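Local atomic coordinates of dTDP-glucose 4,6-dehydratase (Klebsiella pneumoniae, PDB entry 5U4Q), a protein that binds NAD in a Rossmann-type domain and probably uses it to remodel the sugar of a nucleotide sugar, as 4,6-dehydratases and related epimerases do. Residues L7-A12 with V82-A87; G13-H18 with T221-I226; S129-G134 with S152-T157. All coordinates share one frame; numbering follows the deposited sequence.

Contact 1. Residues L7-A12 with V82-A87; sequences LVTGAA and VIHLAA. With NAD (nicotinamide-adenine-dinucleotide), chain C.
Thr9 bonds to residues 84-86 through one oxygen, and that hydroxyl is the polar centre of a contact otherwise made of parallel strand pairing. With chi1 at 77°, OG1 sits between the threonine's own backbone N and carbonyl carbon, the position from which it reaches the end of strand 81-84. The side chain of His84 slants across to it, and Thr9 OG1 lies at the ring edge, 2.7 Å from His84 ND1. Two backbone amides donate to Thr9 OG1 as well: Ala86 N at 3.0 Å and nearly straight (171°), Leu85 N at 2.9 Å and more bent (140°). Three bonds therefore grip a buried hydroxyl, and they fix both the rotation of Thr9 and the turn of the chain just after the strand. Helix 98-118 covers this face, with Ile112 against both Thr9 and His84.

Leu7 and Ile83 carry the pairing before that point. Ile83 N gives an almost linear bond to Leu7 O, 2.9 Å long, and Thr9 N returns one to Ile83 O at 3.1 Å. Leu7 lies alongside Val82 and points the same way, on the face shared with Thr9. On the other face, Val8 and Ile83 run side by side with their CG2 methyls pressed to 3.4 Å, tighter than usual for two carbons, beneath Ile19 and Leu23 of helix 14-25.

Beyond the strands both segments turn to NAD. Leu85 O accepts the ribose hydroxyl O3D of NAD at 2.8 Å, while Gly10, without a side chain, brings its CA to 3.6 Å from NAD O4B. Neighbouring parallel strands that end together beneath a dinucleotide, the first running into a glycine-rich turn, are the hallmark of the Rossmann fold.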
# COMPACT_ATOMS: atom_id res chain seq x y z
N LEU A 7 7.67 5.41 -22.00
CA LEU A 7 7.45 4.02 -21.62
C LEU A 7 5.95 3.86 -21.36
O LEU A 7 5.39 4.63 -20.58
CB LEU A 7 8.16 3.67 -20.32
CG LEU A 7 7.90 2.29 -19.72
CD1 LEU A 7 8.25 1.18 -20.72
CD2 LEU A 7 8.65 2.11 -18.40
N VAL A 8 5.34 2.85 -21.98
CA VAL A 8 3.95 2.49 -21.68
C VAL A 8 4.00 1.07 -21.13
O VAL A 8 4.31 0.13 -21.85
CB VAL A 8 3.04 2.55 -22.92
CG1 VAL A 8 1.62 2.08 -22.59
CG2 VAL A 8 3.03 3.94 -23.52
N THR A 9 3.68 0.89 -19.85
CA THR A 9 3.61 -0.45 -19.29
C THR A 9 2.21 -0.98 -19.47
O THR A 9 1.24 -0.21 -19.55
CB THR A 9 4.04 -0.51 -17.83
OG1 THR A 9 2.99 -0.03 -16.99
CG2 THR A 9 5.33 0.27 -17.62
N GLY A 10 2.09 -2.29 -19.60
CA GLY A 10 0.77 -2.88 -19.85
C GLY A 10 0.34 -2.57 -21.28
O GLY A 10 -0.85 -2.53 -21.57
N ALA A 11 1.31 -2.40 -22.18
CA ALA A 11 1.04 -1.98 -23.55
C ALA A 11 0.27 -2.96 -24.41
O ALA A 11 -0.30 -2.54 -25.42
CB ALA A 11 2.37 -1.65 -24.24
N ALA A 12 0.23 -4.24 -24.02
CA ALA A 12 -0.59 -5.23 -24.75
C ALA A 12 -1.99 -5.33 -24.17
O ALA A 12 -2.83 -6.07 -24.72
CB ALA A 12 0.06 -6.60 -24.74
N VAL A 82 6.81 8.37 -18.33
CA VAL A 82 6.34 7.01 -18.15
C VAL A 82 4.85 7.06 -17.86
O VAL A 82 4.41 7.88 -17.07
CB VAL A 82 7.05 6.34 -16.96
CG1 VAL A 82 6.45 4.98 -16.63
CG2 VAL A 82 8.55 6.24 -17.21
N ILE A 83 4.10 6.19 -18.55
CA ILE A 83 2.66 5.97 -18.26
C ILE A 83 2.56 4.52 -17.82
O ILE A 83 2.78 3.57 -18.60
CB ILE A 83 1.72 6.34 -19.43
CG1 ILE A 83 0.26 5.98 -19.09
CG2 ILE A 83 2.10 5.68 -20.72
CD1 ILE A 83 -0.34 6.69 -17.91
N HIS A 84 2.33 4.33 -16.52
CA HIS A 84 2.31 3.01 -15.92
C HIS A 84 0.89 2.52 -15.75
O HIS A 84 0.12 3.04 -14.93
CB HIS A 84 3.07 3.05 -14.58
CG HIS A 84 3.01 1.76 -13.84
ND1 HIS A 84 3.39 0.56 -14.40
CD2 HIS A 84 2.61 1.48 -12.58
CE1 HIS A 84 3.22 -0.40 -13.53
NE2 HIS A 84 2.74 0.13 -12.41
N LEU A 85 0.58 1.48 -16.52
CA LEU A 85 -0.76 0.88 -16.54
C LEU A 85 -0.75 -0.61 -16.17
O LEU A 85 -1.77 -1.16 -15.77
CB LEU A 85 -1.40 1.09 -17.90
CG LEU A 85 -1.58 2.55 -18.30
CD1 LEU A 85 -1.83 2.71 -19.79
CD2 LEU A 85 -2.67 3.24 -17.49
N ALA A 86 0.40 -1.28 -16.27
CA ALA A 86 0.49 -2.70 -15.96
C ALA A 86 0.17 -2.95 -14.49
O ALA A 86 0.73 -2.29 -13.60
CB ALA A 86 1.87 -3.24 -16.29
N ALA A 87 -0.71 -3.91 -14.26
CA ALA A 87 -1.14 -4.31 -12.92
C ALA A 87 -2.05 -5.51 -13.01
O ALA A 87 -2.60 -5.81 -14.07
CB ALA A 87 -1.87 -3.18 -12.20
PA NAD C . -5.51 -5.11 -18.88
O1A NAD C . -6.16 -5.19 -20.21
O2A NAD C . -5.45 -6.32 -17.98
O5B NAD C . -4.03 -4.51 -19.11
C5B NAD C . -2.97 -4.59 -18.15
C4B NAD C . -1.78 -5.24 -18.83
O4B NAD C . -0.78 -5.33 -17.79
C3B NAD C . -2.06 -6.64 -19.35
O3B NAD C . -1.88 -6.80 -20.76
C2B NAD C . -1.10 -7.50 -18.52
O2B NAD C . -0.53 -8.60 -19.27
C1B NAD C . -0.06 -6.52 -17.99
N9A NAD C . 0.57 -6.95 -16.73
C8A NAD C . -0.06 -7.36 -15.60
N7A NAD C . 0.83 -7.70 -14.67
C5A NAD C . 2.05 -7.49 -15.19
C6A NAD C . 3.44 -7.70 -14.72
N6A NAD C . 3.71 -8.16 -13.51
N1A NAD C . 4.40 -7.38 -15.58
C2A NAD C . 4.18 -6.92 -16.82
N3A NAD C . 2.94 -6.74 -17.32
C4A NAD C . 1.87 -7.01 -16.54
O3 NAD C . -6.20 -3.98 -17.96
PN NAD C . -6.53 -2.44 -18.30
O1N NAD C . -5.91 -1.99 -19.56
O2N NAD C . -8.02 -2.31 -18.02
O5D NAD C . -5.79 -1.77 -17.06
C5D NAD C . -4.77 -0.78 -17.15
C4D NAD C . -4.64 -0.17 -15.76
O4D NAD C . -5.81 0.62 -15.46
C3D NAD C . -4.48 -1.13 -14.58
O3D NAD C . -3.53 -0.55 -13.68
C2D NAD C . -5.83 -1.12 -13.90
O2D NAD C . -5.76 -1.37 -12.48
C1D NAD C . -6.35 0.27 -14.19
N1N NAD C . -7.82 0.33 -14.25
C2N NAD C . -8.53 -0.05 -15.34
C3N NAD C . -9.94 0.03 -15.36
C7N NAD C . -10.81 -0.38 -16.55
O7N NAD C . -12.02 -0.13 -16.54
N7N NAD C . -10.34 -1.06 -17.62
C4N NAD C . -10.59 0.46 -14.23
C5N NAD C . -9.85 0.83 -13.12
C6N NAD C . -8.47 0.74 -13.13

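Contact 2. Residues G13-H18 with T221-I226. With NAD (nicotinamide-adenine-dinucleotide), chain C.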
# COMPACT_ATOMS: atom_id res chain seq x y z
N GLY A 13 -2.23 -4.60 -23.08
CA GLY A 13 -3.53 -4.56 -22.44
C GLY A 13 -4.42 -3.52 -23.06
O GLY A 13 -4.03 -2.80 -23.94
N PHE A 14 -5.65 -3.44 -22.56
CA PHE A 14 -6.66 -2.54 -23.10
C PHE A 14 -6.27 -1.08 -23.13
O PHE A 14 -6.13 -0.48 -24.19
CB PHE A 14 -7.96 -2.75 -22.30
CG PHE A 14 -9.10 -1.81 -22.64
CD1 PHE A 14 -9.32 -1.31 -23.90
CD2 PHE A 14 -10.06 -1.53 -21.65
CE1 PHE A 14 -10.42 -0.50 -24.17
CE2 PHE A 14 -11.15 -0.73 -21.91
CZ PHE A 14 -11.33 -0.21 -23.17
N ILE A 15 -6.10 -0.49 -21.96
CA ILE A 15 -5.82 0.93 -21.90
C ILE A 15 -4.42 1.23 -22.48
O ILE A 15 -4.27 2.15 -23.26
CB ILE A 15 -6.02 1.49 -20.48
CG1 ILE A 15 -7.46 1.22 -20.03
CG2 ILE A 15 -5.72 2.97 -20.43
CD1 ILE A 15 -7.75 1.68 -18.63
N GLY A 16 -3.42 0.44 -22.08
CA GLY A 16 -2.04 0.66 -22.56
C GLY A 16 -1.91 0.61 -24.06
O GLY A 16 -1.18 1.43 -24.65
N PHE A 17 -2.62 -0.31 -24.70
CA PHE A 17 -2.59 -0.38 -26.16
C PHE A 17 -3.05 0.96 -26.74
O PHE A 17 -2.40 1.57 -27.60
CB PHE A 17 -3.49 -1.50 -26.69
CG PHE A 17 -3.91 -1.30 -28.10
CD1 PHE A 17 -3.00 -1.39 -29.15
CD2 PHE A 17 -5.23 -0.99 -28.41
CE1 PHE A 17 -3.39 -1.17 -30.45
CE2 PHE A 17 -5.62 -0.78 -29.71
CZ PHE A 17 -4.69 -0.86 -30.73
N HIS A 18 -4.21 1.44 -26.29
CA HIS A 18 -4.73 2.69 -26.81
C HIS A 18 -3.85 3.90 -26.56
O HIS A 18 -3.73 4.77 -27.43
CB HIS A 18 -6.15 2.94 -26.28
CG HIS A 18 -7.20 2.08 -26.89
ND1 HIS A 18 -7.91 2.44 -28.01
CD2 HIS A 18 -7.69 0.88 -26.50
CE1 HIS A 18 -8.80 1.49 -28.28
NE2 HIS A 18 -8.68 0.53 -27.38
N THR A 221 -16.66 5.20 -18.99
CA THR A 221 -16.10 6.19 -19.90
C THR A 221 -15.56 5.50 -21.13
O THR A 221 -14.84 4.51 -21.02
CB THR A 221 -14.97 7.02 -19.27
OG1 THR A 221 -15.42 7.60 -18.07
CG2 THR A 221 -14.53 8.12 -20.20
N TYR A 222 -15.94 6.02 -22.30
CA TYR A 222 -15.44 5.48 -23.57
C TYR A 222 -13.92 5.65 -23.69
O TYR A 222 -13.36 6.70 -23.33
CB TYR A 222 -16.19 6.11 -24.75
CG TYR A 222 -15.83 5.47 -26.06
CD1 TYR A 222 -16.24 4.17 -26.35
CD2 TYR A 222 -15.06 6.13 -27.00
CE1 TYR A 222 -15.90 3.55 -27.53
CE2 TYR A 222 -14.73 5.52 -28.20
CZ TYR A 222 -15.13 4.22 -28.45
OH TYR A 222 -14.78 3.60 -29.65
N ILE A 223 -13.28 4.61 -24.20
CA ILE A 223 -11.81 4.58 -24.28
C ILE A 223 -11.20 5.81 -24.94
O ILE A 223 -10.22 6.34 -24.42
CB ILE A 223 -11.31 3.25 -24.93
CG1 ILE A 223 -9.78 3.19 -24.93
CG2 ILE A 223 -11.86 3.06 -26.33
CD1 ILE A 223 -9.13 3.17 -23.55
N ASP A 224 -11.76 6.31 -26.04
CA ASP A 224 -11.14 7.48 -26.68
C ASP A 224 -11.11 8.71 -25.78
O ASP A 224 -10.17 9.52 -25.86
CB ASP A 224 -11.80 7.83 -28.01
CG ASP A 224 -11.54 6.82 -29.12
OD1 ASP A 224 -10.86 5.81 -28.91
OD2 ASP A 224 -12.06 7.07 -30.23
N ASP A 225 -12.15 8.87 -24.95
CA ASP A 225 -12.21 9.99 -24.01
C ASP A 225 -11.13 9.82 -22.94
O ASP A 225 -10.49 10.80 -22.56
CB ASP A 225 -13.62 10.10 -23.42
CG ASP A 225 -14.63 10.52 -24.44
OD1 ASP A 225 -14.30 11.38 -25.28
OD2 ASP A 225 -15.78 10.07 -24.32
N ILE A 226 -10.93 8.60 -22.44
CA ILE A 226 -9.84 8.34 -21.50
C ILE A 226 -8.48 8.67 -22.14
O ILE A 226 -7.64 9.33 -21.53
CB ILE A 226 -9.84 6.85 -21.04
CG1 ILE A 226 -11.09 6.54 -20.18
CG2 ILE A 226 -8.54 6.47 -20.31
CD1 ILE A 226 -11.18 7.29 -18.86
PA NAD C . -5.51 -5.11 -18.88
O1A NAD C . -6.16 -5.19 -20.21
O2A NAD C . -5.45 -6.32 -17.98
O5B NAD C . -4.03 -4.51 -19.11
C5B NAD C . -2.97 -4.59 -18.15
C4B NAD C . -1.78 -5.24 -18.83
O4B NAD C . -0.78 -5.33 -17.79
C3B NAD C . -2.06 -6.64 -19.35
O3B NAD C . -1.88 -6.80 -20.76
C2B NAD C . -1.10 -7.50 -18.52
O2B NAD C . -0.53 -8.60 -19.27
C1B NAD C . -0.06 -6.52 -17.99
N9A NAD C . 0.57 -6.95 -16.73
C8A NAD C . -0.06 -7.36 -15.60
N7A NAD C . 0.83 -7.70 -14.67
C5A NAD C . 2.05 -7.49 -15.19
C6A NAD C . 3.44 -7.70 -14.72
N6A NAD C . 3.71 -8.16 -13.51
N1A NAD C . 4.40 -7.38 -15.58
C2A NAD C . 4.18 -6.92 -16.82
N3A NAD C . 2.94 -6.74 -17.32
C4A NAD C . 1.87 -7.01 -16.54
O3 NAD C . -6.20 -3.98 -17.96
PN NAD C . -6.53 -2.44 -18.30
O1N NAD C . -5.91 -1.99 -19.56
O2N NAD C . -8.02 -2.31 -18.02
O5D NAD C . -5.79 -1.77 -17.06
C5D NAD C . -4.77 -0.78 -17.15
C4D NAD C . -4.64 -0.17 -15.76
O4D NAD C . -5.81 0.62 -15.46
C3D NAD C . -4.48 -1.13 -14.58
O3D NAD C . -3.53 -0.55 -13.68
C2D NAD C . -5.83 -1.12 -13.90
O2D NAD C . -5.76 -1.37 -12.48
C1D NAD C . -6.35 0.27 -14.19
N1N NAD C . -7.82 0.33 -14.25
C2N NAD C . -8.53 -0.05 -15.34
C3N NAD C . -9.94 0.03 -15.36
C7N NAD C . -10.81 -0.38 -16.55
O7N NAD C . -12.02 -0.13 -16.54
N7N NAD C . -10.34 -1.06 -17.62
C4N NAD C . -10.59 0.46 -14.23
C5N NAD C . -9.85 0.83 -13.12
C6N NAD C . -8.47 0.74 -13.13
O HOH W 1 -8.35 5.36 -28.48
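Ile223 opens helix 223-234 just after Tyr222, its N-cap residue, and drives its side chain against the helix that begins at Phe14. Ile223 CG1 stands over the centre of the His18 imidazole, 3.5 Å from the ring centroid and only 13° off the normal, a clear CH-pi contact. Ile223 CG1 extends anti to the backbone N (chi1 -176°), which also brings it to 3.8 Å from Phe14 CE1. Phe17 CD2 lies against the opposite face of the imidazole, and NE2 is bonded to Pro187 O, so the ring is held at faces and edge.

The helix being packed here is the one that follows the glycine-rich TGxxGxxG turn of the Rossmann domain. At its N-terminus Phe14 N donates to O1A of NAD (3.0 Å) and Ile15 N to O1N (2.8 Å), so the amides of the first helical turn receive the diphosphate, a charge the helix end would be expected to stabilise.

Asp224 joins through water: one molecule donates to Asp224 OD1 at 2.6 Å and is also bonded to His18 ND1. A turn on from Ile223, Ile226 reaches Ile15 loosely, CG2 to CG2 at 4.5 Å, and packs on Val184 of strand 176-185.

Contact 3. Residues S129-G134 with S152-T157; sequences SSSVYG and SLYAAT. With NAD (nicotinamide-adenine-dinucleotide), chain C.
Tyr154 leans its ring past two serines of the 129-134 turn, and their hydroxyls approach it obliquely. Ser129 OG is 3.4 Å from Tyr154 CE2, and Ser131 OG is slightly farther from the same side of the ring. Ser129 OG and Ser131 OG are hydrogen-bonded at 2.8 Å, which fixes them side by side against the ring. Ser131 OG sits between its own N and carbonyl carbon (chi1 66°); that turns it down onto the helix, 3.3 Å from Ala155 CB. There the small methyl allows the 3-10 turn and helix 153-172 to come close. The helix start is itself capped, Ser152 OG accepting from Ala155 N at 3.0 Å.

At the far end of the tyrosine two partners meet OH close to the ring plane. One is the ribose hydroxyl O2D of NAD, only 2.6 Å from Tyr154 OH. The other is a water, 2.7 Å from Tyr154 OH, which also binds Ser129 OG at 2.6 Å, so serine and tyrosine are bridged rather than directly bonded. Lys158, the lysine of the YxxxK motif, packs against Ser129 from the same helix. A serine at the end of a central strand, set against the tyrosine of a YxxxK motif that bonds the nicotinamide ribose, is the arrangement of the active site in short-chain dehydrogenase/reductase enzymes, consistent with such a role here.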
# COMPACT_ATOMS: atom_id res chain seq x y z
N SER A 129 -7.18 3.66 -8.78
CA SER A 129 -8.50 3.08 -8.96
C SER A 129 -9.52 3.69 -8.03
O SER A 129 -9.20 4.03 -6.90
CB SER A 129 -8.42 1.58 -8.65
OG SER A 129 -9.71 1.00 -8.48
N SER A 130 -10.76 3.79 -8.51
CA SER A 130 -11.87 4.22 -7.67
C SER A 130 -12.09 3.28 -6.48
O SER A 130 -12.79 3.66 -5.51
CB SER A 130 -13.16 4.28 -8.49
OG SER A 130 -13.55 3.00 -8.95
N SER A 131 -11.56 2.06 -6.53
CA SER A 131 -11.72 1.15 -5.40
C SER A 131 -11.09 1.70 -4.11
O SER A 131 -11.44 1.25 -3.00
CB SER A 131 -11.16 -0.24 -5.74
OG SER A 131 -9.75 -0.18 -5.92
N VAL A 132 -10.18 2.67 -4.20
CA VAL A 132 -9.56 3.23 -2.99
C VAL A 132 -10.60 3.89 -2.08
O VAL A 132 -10.36 4.03 -0.88
CB VAL A 132 -8.40 4.23 -3.26
CG1 VAL A 132 -7.29 3.53 -4.03
CG2 VAL A 132 -8.88 5.49 -3.98
N TYR A 133 -11.75 4.26 -2.65
CA TYR A 133 -12.83 4.91 -1.85
C TYR A 133 -13.39 3.96 -0.81
O TYR A 133 -13.98 4.41 0.15
CB TYR A 133 -13.90 5.57 -2.76
CG TYR A 133 -13.29 6.77 -3.50
CD1 TYR A 133 -12.90 7.90 -2.80
CD2 TYR A 133 -13.07 6.75 -4.89
CE1 TYR A 133 -12.33 8.97 -3.42
CE2 TYR A 133 -12.50 7.83 -5.53
CZ TYR A 133 -12.12 8.94 -4.81
OH TYR A 133 -11.54 10.02 -5.40
N GLY A 134 -13.19 2.65 -1.00
CA GLY A 134 -13.52 1.65 0.04
C GLY A 134 -14.88 1.79 0.69
O GLY A 134 -15.88 1.76 0.02
N SER A 152 -10.66 -4.21 -0.52
CA SER A 152 -10.05 -5.29 -1.33
C SER A 152 -8.54 -5.10 -1.32
O SER A 152 -8.05 -3.99 -1.14
CB SER A 152 -10.52 -5.29 -2.78
OG SER A 152 -10.09 -4.13 -3.50
N LEU A 153 -7.81 -6.20 -1.52
CA LEU A 153 -6.36 -6.10 -1.61
C LEU A 153 -5.95 -5.23 -2.82
O LEU A 153 -5.02 -4.43 -2.72
CB LEU A 153 -5.72 -7.49 -1.70
CG LEU A 153 -4.19 -7.55 -1.75
CD1 LEU A 153 -3.55 -6.88 -0.56
CD2 LEU A 153 -3.76 -9.01 -1.81
N TYR A 154 -6.67 -5.38 -3.93
CA TYR A 154 -6.45 -4.55 -5.11
C TYR A 154 -6.48 -3.06 -4.72
O TYR A 154 -5.54 -2.31 -5.02
CB TYR A 154 -7.49 -4.86 -6.18
CG TYR A 154 -7.49 -3.93 -7.37
CD1 TYR A 154 -6.44 -3.94 -8.28
CD2 TYR A 154 -8.54 -3.08 -7.58
CE1 TYR A 154 -6.45 -3.09 -9.39
CE2 TYR A 154 -8.58 -2.24 -8.68
CZ TYR A 154 -7.52 -2.24 -9.58
OH TYR A 154 -7.57 -1.39 -10.68
N ALA A 155 -7.55 -2.63 -4.02
CA ALA A 155 -7.68 -1.24 -3.58
C ALA A 155 -6.50 -0.82 -2.67
O ALA A 155 -5.93 0.27 -2.81
CB ALA A 155 -9.00 -1.03 -2.84
N ALA A 156 -6.18 -1.66 -1.70
CA ALA A 156 -5.07 -1.35 -0.80
C ALA A 156 -3.77 -1.17 -1.58
O ALA A 156 -2.99 -0.29 -1.24
CB ALA A 156 -4.90 -2.43 0.24
N THR A 157 -3.54 -1.99 -2.60
CA THR A 157 -2.30 -1.84 -3.38
C THR A 157 -2.28 -0.54 -4.18
O THR A 157 -1.22 0.08 -4.33
CB THR A 157 -1.94 -3.05 -4.30
OG1 THR A 157 -2.86 -3.17 -5.37
CG2 THR A 157 -1.83 -4.36 -3.49
PA NAD C . -5.51 -5.11 -18.88
O1A NAD C . -6.16 -5.19 -20.21
O2A NAD C . -5.45 -6.32 -17.98
O5B NAD C . -4.03 -4.51 -19.11
C5B NAD C . -2.97 -4.59 -18.15
C4B NAD C . -1.78 -5.24 -18.83
O4B NAD C . -0.78 -5.33 -17.79
C3B NAD C . -2.06 -6.64 -19.35
O3B NAD C . -1.88 -6.80 -20.76
C2B NAD C . -1.10 -7.50 -18.52
O2B NAD C . -0.53 -8.60 -19.27
C1B NAD C . -0.06 -6.52 -17.99
N9A NAD C . 0.57 -6.95 -16.73
C8A NAD C . -0.06 -7.36 -15.60
N7A NAD C . 0.83 -7.70 -14.67
C5A NAD C . 2.05 -7.49 -15.19
C6A NAD C . 3.44 -7.70 -14.72
N6A NAD C . 3.71 -8.16 -13.51
N1A NAD C . 4.40 -7.38 -15.58
C2A NAD C . 4.18 -6.92 -16.82
N3A NAD C . 2.94 -6.74 -17.32
C4A NAD C . 1.87 -7.01 -16.54
O3 NAD C . -6.20 -3.98 -17.96
PN NAD C . -6.53 -2.44 -18.30
O1N NAD C . -5.91 -1.99 -19.56
O2N NAD C . -8.02 -2.31 -18.02
O5D NAD C . -5.79 -1.77 -17.06
C5D NAD C . -4.77 -0.78 -17.15
C4D NAD C . -4.64 -0.17 -15.76
O4D NAD C . -5.81 0.62 -15.46
C3D NAD C . -4.48 -1.13 -14.58
O3D NAD C . -3.53 -0.55 -13.68
C2D NAD C . -5.83 -1.12 -13.90
O2D NAD C . -5.76 -1.37 -12.48
C1D NAD C . -6.35 0.27 -14.19
N1N NAD C . -7.82 0.33 -14.25
C2N NAD C . -8.53 -0.05 -15.34
C3N NAD C . -9.94 0.03 -15.36
C7N NAD C . -10.81 -0.38 -16.55
O7N NAD C . -12.02 -0.13 -16.54
N7N NAD C . -10.34 -1.06 -17.62
C4N NAD C . -10.59 0.46 -14.23
C5N NAD C . -9.85 0.83 -13.12
C6N NAD C . -8.47 0.74 -13.13
O HOH W 2 -10.02 -0.34 -10.63

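Overall arrangement
All three contacts border NAD, yet each uses different chemistry. Contact 1 is pure core: every touching residue is buried, and backbone bonds between adjacent strands are joined by a threonine hydroxyl gripped at the strand ends. Contact 2, also buried, joins two helix starts by apolar and CH-pi packing. These two touch directly, Leu85 and Val8 lying against Gly16: strand 5-9 leads through a short turn into helix 14-25, which packs over the sheet. Contact 3, farther from the chain centre, is still largely buried, though two of its touching residues are partly exposed; serine and tyrosine hydroxyls, rather than strand pairing or apolar packing, dominate it, and Leu153 packs on Leu110 of the second subunit. It touches neither other contact; the cofactor spans the gap.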